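Local coordinates for nitrogen regulatory PII-like protein (Bacillus subtilis subsp. subtilis, PDB 4R25), which belongs to the PII family of nitrogen regulators and is required for full induction of the nrgAB operon when ammonium is limiting, at residues 63-68 / 73-78; 12-17 / 83-88. All blocks are in the same frame, centred on the assembly; numbering follows the deposited sequence.

Both contacts belong to one PII domain, and both bring a helical element up to other parts of the fold. Interaction 1 packs helix 72-83 near its start against the end of strand 51-67; interaction 2 brings the last residue of that same helix, Leu83, up to the turn that leads into helix 15-25. Their centres lie about 16 Å apart. They touch where Phe15 CE1 lies 3.6 Å from Ile63 CD1, between helix 15-25 and strand 51-67. The bound zinc ion belongs to interaction 1, where Glu64 is one of its ligands.

Interaction 1: residues 63-68 / 73-78; sequences IEIVVS and DQVTET. With ZN (zinc ion), chain E.
Val75 fits its two methyls to two different strand residues. CG1, anti to the backbone N (chi1 175°), runs alongside Ile65, which passes it in the opposite direction and brings CD1 to 4.0 Å. CG2 meets Val67 tip to tip, 3.8 Å from CG1 of that residue. All three side chains are buried, and the apolar layer goes on beyond them: Val6 of strand 4-10 also touches Val75, while Leu22 of helix 15-25 and Leu30 of strand 29-44 press on Ile65. This is the helix-on-sheet core of the ferredoxin-like PII fold, here formed by strand 51-67 and the helix that follows it after a short connection. Away from this packing the helix opens to solvent, with Asp73, Gln74 and Glu77 exposed. Thr78 is buried, and its OG1 bonds back to Gln74 O, close to in line with the carbonyl; the same oxygen also accepts from Thr78 N. On the other face of the sheet Glu64 OE2 binds the zinc ion at 2.3 Å, together with Lys5 and a water 2.6 Å from the metal, and Glu64 OE1 forms a salt bridge with Lys62 of a second subunit.

Interaction 2: residues 12-17 / 83-88; sequences PANFEK and LKTGSP
The amide of Asn14 has its two neighbours from 83-88 in quite different places. Thr85 approaches from the nitrogen side, its CG2 4.5 Å from ND2 of Asn14, a loose contact. Leu83 stands to one face of the amide plane, but it meets the stem of the side chain and not the flat group itself: CD2 is 4.0 Å from Asn14 CB and, more loosely, 4.5 Å from Ala13 O. A second flat group is the ring of Phe15, whose side chain leaves the backbone away from 83-88 and belongs to other neighbours: Phe32 stacks with it edge-to-face, Lys19 makes a cation-pi contact, and Leu61 of strand 51-67 packs on it.

Asn14 occupies the N-cap position of helix 15-25, yet its side chain makes no capping bond. Its backbone takes a left-handed conformation (phi 77°) where the chain bends into the helix.

Leu83 is the buried member of the contact. Its CG lies anti to the carbonyl carbon (chi1 -59°), and from there CD2 reaches Asn14. The same side chain also packs on Ile8 and Thr10 of strand 4-10 and on Ile104 of a third subunit. Thr85, by contrast, is on the outside. Farther along the loop, Ser87 N makes a weak bond of 2.8 Å to Thr85 O. Two residues beyond the segments hold the loop backbone, Asp90 OD2 accepting from Thr85 N and Arg11 NH2 donating to Ser87 O.

Thr85, Gly86, Ser87 and Pro88 form the start of the glycine-rich B-loop of PII proteins, which in relatives helps to line the nucleotide cleft between subunits, consistent with ATP binding by this protein.

Interaction 1: residues 63-68 / 73-78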
loop_
_atom_site.group_PDB
_atom_site.type_symbol
_atom_site.label_atom_id
_atom_site.label_comp_id
_atom_site.label_asym_id
_atom_site.label_seq_id
_atom_site.Cartn_x
_atom_site.Cartn_y
_atom_site.Cartn_z
ATOM N N ILE A 63 -6.732 5.164 -4.425
ATOM C CA ILE A 63 -7.484 4.176 -5.178
ATOM C C ILE A 63 -6.550 3.121 -5.747
ATOM O O ILE A 63 -5.613 3.432 -6.474
ATOM C CB ILE A 63 -8.218 4.825 -6.352
ATOM C CG1 ILE A 63 -9.232 5.862 -5.850
ATOM C CG2 ILE A 63 -8.881 3.757 -7.215
ATOM C CD1 ILE A 63 -9.698 6.817 -6.892
ATOM N N GLU A 64 -6.836 1.864 -5.446
ATOM C CA GLU A 64 -6.034 0.763 -5.957
ATOM C C GLU A 64 -6.796 -0.146 -6.938
ATOM O O GLU A 64 -7.914 -0.591 -6.682
ATOM C CB GLU A 64 -5.452 -0.037 -4.802
ATOM C CG GLU A 64 -4.478 0.773 -3.961
ATOM C CD GLU A 64 -3.880 -0.026 -2.819
ATOM O OE1 GLU A 64 -4.505 -1.012 -2.371
ATOM O OE2 GLU A 64 -2.776 0.334 -2.372
ATOM N N ILE A 65 -6.165 -0.401 -8.072
ATOM C CA ILE A 65 -6.737 -1.215 -9.114
ATOM C C ILE A 65 -5.683 -2.225 -9.527
ATOM O O ILE A 65 -4.539 -1.863 -9.781
ATOM C CB ILE A 65 -7.120 -0.347 -10.321
ATOM C CG1 ILE A 65 -7.884 0.888 -9.846
ATOM C CG2 ILE A 65 -7.944 -1.139 -11.319
ATOM C CD1 ILE A 65 -7.888 2.025 -10.838
ATOM N N VAL A 66 -6.052 -3.498 -9.549
ATOM C CA VAL A 66 -5.160 -4.522 -10.064
ATOM C C VAL A 66 -5.644 -4.901 -11.449
ATOM O O VAL A 66 -6.843 -4.985 -11.684
ATOM C CB VAL A 66 -5.139 -5.758 -9.157
ATOM C CG1 VAL A 66 -4.218 -6.835 -9.732
ATOM C CG2 VAL A 66 -4.703 -5.362 -7.755
ATOM N N VAL A 67 -4.718 -5.105 -12.376
ATOM C CA VAL A 67 -5.098 -5.391 -13.752
ATOM C C VAL A 67 -4.151 -6.370 -14.383
ATOM O O VAL A 67 -2.973 -6.428 -14.028
ATOM C CB VAL A 67 -5.103 -4.126 -14.641
ATOM C CG1 VAL A 67 -6.152 -3.134 -14.159
ATOM C CG2 VAL A 67 -3.717 -3.490 -14.666
ATOM N N SER A 68 -4.681 -7.135 -15.331
ATOM C CA SER A 68 -3.873 -8.017 -16.154
ATOM C C SER A 68 -4.357 -7.952 -17.597
ATOM O O SER A 68 -3.659 -7.436 -18.464
ATOM C CB SER A 68 -3.927 -9.448 -15.628
ATOM O OG SER A 68 -2.975 -10.253 -16.295
ATOM N N ASP A 73 -2.002 0.846 -19.421
ATOM C CA ASP A 73 -1.959 2.145 -20.085
ATOM C C ASP A 73 -3.350 2.706 -20.404
ATOM O O ASP A 73 -3.536 3.924 -20.494
ATOM C CB ASP A 73 -1.068 2.078 -21.328
ATOM C CG ASP A 73 0.381 1.768 -20.989
ATOM O OD1 ASP A 73 0.764 1.890 -19.808
ATOM O OD2 ASP A 73 1.145 1.416 -21.914
ATOM N N GLN A 74 -4.326 1.816 -20.562
ATOM C CA GLN A 74 -5.709 2.238 -20.731
ATOM C C GLN A 74 -6.276 2.684 -19.378
ATOM O O GLN A 74 -7.091 3.599 -19.322
ATOM C CB GLN A 74 -6.551 1.107 -21.341
ATOM C CG GLN A 74 -7.762 1.575 -22.154
ATOM C CD GLN A 74 -8.511 0.435 -22.852
ATOM O OE1 GLN A 74 -9.714 0.532 -23.114
ATOM N NE2 GLN A 74 -7.799 -0.645 -23.153
ATOM N N VAL A 75 -5.821 2.061 -18.287
ATOM C CA VAL A 75 -6.222 2.494 -16.941
ATOM C C VAL A 75 -5.644 3.853 -16.588
ATOM O O VAL A 75 -6.349 4.730 -16.088
ATOM C CB VAL A 75 -5.775 1.524 -15.824
ATOM C CG1 VAL A 75 -6.129 2.118 -14.462
ATOM C CG2 VAL A 75 -6.413 0.158 -15.994
ATOM N N THR A 76 -4.351 4.026 -16.831
ATOM C CA THR A 76 -3.697 5.268 -16.447
ATOM C C THR A 76 -4.151 6.434 -17.312
ATOM O O THR A 76 -4.325 7.543 -16.812
ATOM C CB THR A 76 -2.168 5.146 -16.479
ATOM O OG1 THR A 76 -1.723 5.039 -17.833
ATOM C CG2 THR A 76 -1.726 3.920 -15.704
ATOM N N GLU A 77 -4.361 6.183 -18.602
ATOM C CA GLU A 77 -4.784 7.250 -19.510
ATOM C C GLU A 77 -6.173 7.754 -19.150
ATOM O O GLU A 77 -6.437 8.959 -19.168
ATOM C CB GLU A 77 -4.762 6.780 -20.961
ATOM C CG GLU A 77 -5.187 7.854 -21.952
ATOM C CD GLU A 77 -4.187 8.996 -22.046
ATOM O OE1 GLU A 77 -3.014 8.809 -21.653
ATOM O OE2 GLU A 77 -4.573 10.086 -22.519
ATOM N N THR A 78 -7.054 6.817 -18.817
ATOM C CA THR A 78 -8.409 7.152 -18.419
ATOM C C THR A 78 -8.398 7.929 -17.117
ATOM O O THR A 78 -9.154 8.877 -16.945
ATOM C CB THR A 78 -9.245 5.883 -18.231
ATOM O OG1 THR A 78 -9.150 5.083 -19.410
ATOM C CG2 THR A 78 -10.709 6.225 -17.964
HETATM ZN ZN ZN E . -0.553 0.205 -1.672
HETATM O O HOH W 1 -0.912 0.534 0.855
#

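Interaction 2: residues 12-17 / 83-88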
loop_
_atom_site.group_PDB
_atom_site.type_symbol
_atom_site.label_atom_id
_atom_site.label_comp_id
_atom_site.label_asym_id
_atom_site.label_seq_id
_atom_site.Cartn_x
_atom_site.Cartn_y
_atom_site.Cartn_z
ATOM N N PRO A 12 -10.292 14.197 -3.371
ATOM C CA PRO A 12 -11.531 13.473 -3.033
ATOM C C PRO A 12 -12.722 13.642 -4.002
ATOM O O PRO A 12 -13.660 12.842 -3.932
ATOM C CB PRO A 12 -11.899 14.047 -1.664
ATOM C CG PRO A 12 -10.573 14.451 -1.058
ATOM C CD PRO A 12 -9.757 14.957 -2.221
ATOM N N ALA A 13 -12.695 14.641 -4.877
ATOM C CA ALA A 13 -13.777 14.832 -5.846
ATOM C C ALA A 13 -13.624 13.974 -7.114
ATOM O O ALA A 13 -12.555 13.425 -7.375
ATOM C CB ALA A 13 -13.883 16.305 -6.215
ATOM N N ASN A 14 -14.699 13.878 -7.897
ATOM C CA ASN A 14 -14.668 13.246 -9.220
ATOM C C ASN A 14 -14.652 11.715 -9.233
ATOM O O ASN A 14 -14.407 11.097 -10.274
ATOM C CB ASN A 14 -13.477 13.759 -10.026
ATOM C CG ASN A 14 -13.889 14.638 -11.193
ATOM O OD1 ASN A 14 -14.895 14.386 -11.861
ATOM N ND2 ASN A 14 -13.100 15.680 -11.448
ATOM N N PHE A 15 -14.918 11.106 -8.084
ATOM C CA PHE A 15 -14.780 9.665 -7.949
ATOM C C PHE A 15 -15.790 8.928 -8.846
ATOM O O PHE A 15 -15.452 7.929 -9.480
ATOM C CB PHE A 15 -14.935 9.272 -6.473
ATOM C CG PHE A 15 -14.438 7.888 -6.144
ATOM C CD1 PHE A 15 -13.668 7.172 -7.044
ATOM C CD2 PHE A 15 -14.769 7.294 -4.937
ATOM C CE1 PHE A 15 -13.225 5.896 -6.741
ATOM C CE2 PHE A 15 -14.332 6.013 -4.627
ATOM C CZ PHE A 15 -13.559 5.315 -5.527
ATOM N N GLU A 16 -17.017 9.440 -8.921
ATOM C CA GLU A 16 -18.078 8.794 -9.698
ATOM C C GLU A 16 -17.797 8.675 -11.200
ATOM O O GLU A 16 -17.968 7.607 -11.780
ATOM C CB GLU A 16 -19.419 9.487 -9.474
ATOM C CG GLU A 16 -20.554 8.864 -10.270
ATOM C CD GLU A 16 -20.792 7.402 -9.911
ATOM O OE1 GLU A 16 -20.693 7.053 -8.712
ATOM O OE2 GLU A 16 -21.066 6.601 -10.834
ATOM N N LYS A 17 -17.370 9.761 -11.831
ATOM C CA LYS A 17 -17.021 9.702 -13.248
ATOM C C LYS A 17 -15.914 8.672 -13.467
ATOM O O LYS A 17 -15.860 8.025 -14.517
ATOM C CB LYS A 17 -16.594 11.081 -13.774
ATOM C CG LYS A 17 -16.382 11.148 -15.300
ATOM C CD LYS A 17 -16.277 12.601 -15.802
ATOM C CE LYS A 17 -15.608 12.715 -17.185
ATOM N NZ LYS A 17 -16.277 11.916 -18.252
ATOM N N LEU A 83 -9.481 12.916 -14.092
ATOM C CA LEU A 83 -9.075 13.566 -12.840
ATOM C C LEU A 83 -8.300 14.873 -13.052
ATOM O O LEU A 83 -8.027 15.608 -12.099
ATOM C CB LEU A 83 -8.264 12.590 -11.976
ATOM C CG LEU A 83 -8.982 11.295 -11.583
ATOM C CD1 LEU A 83 -8.030 10.297 -10.933
ATOM C CD2 LEU A 83 -10.158 11.597 -10.668
ATOM N N LYS A 84 -7.951 15.148 -14.304
ATOM C CA LYS A 84 -7.248 16.375 -14.671
ATOM C C LYS A 84 -8.131 17.612 -14.513
ATOM O O LYS A 84 -9.242 17.659 -15.048
ATOM C CB LYS A 84 -6.765 16.266 -16.119
ATOM C CG LYS A 84 -6.338 17.578 -16.746
ATOM C CD LYS A 84 -4.823 17.761 -16.735
ATOM C CE LYS A 84 -4.124 16.779 -17.667
ATOM N NZ LYS A 84 -4.772 16.735 -19.010
ATOM N N THR A 85 -7.644 18.604 -13.768
ATOM C CA THR A 85 -8.335 19.886 -13.664
ATOM C C THR A 85 -7.348 21.047 -13.743
ATOM O O THR A 85 -7.736 22.206 -13.607
ATOM C CB THR A 85 -9.146 20.022 -12.357
ATOM O OG1 THR A 85 -8.275 20.379 -11.276
ATOM C CG2 THR A 85 -9.894 18.733 -12.036
ATOM N N GLY A 86 -6.072 20.728 -13.946
ATOM C CA GLY A 86 -5.039 21.739 -14.088
ATOM C C GLY A 86 -4.600 22.375 -12.784
ATOM O O GLY A 86 -3.421 22.675 -12.591
ATOM N N SER A 87 -5.554 22.594 -11.887
ATOM C CA SER A 87 -5.259 23.193 -10.595
ATOM C C SER A 87 -4.415 22.225 -9.779
ATOM O O SER A 87 -4.639 21.017 -9.832
ATOM C CB SER A 87 -6.557 23.514 -9.846
ATOM O OG SER A 87 -7.696 23.319 -10.673
ATOM N N PRO A 88 -3.438 22.750 -9.022
ATOM C CA PRO A 88 -2.605 21.891 -8.177
ATOM C C PRO A 88 -3.466 21.038 -7.250
ATOM O O PRO A 88 -4.559 21.464 -6.866
ATOM C CB PRO A 88 -1.759 22.892 -7.378
ATOM C CG PRO A 88 -2.475 24.198 -7.501
ATOM C CD PRO A 88 -3.104 24.172 -8.853
#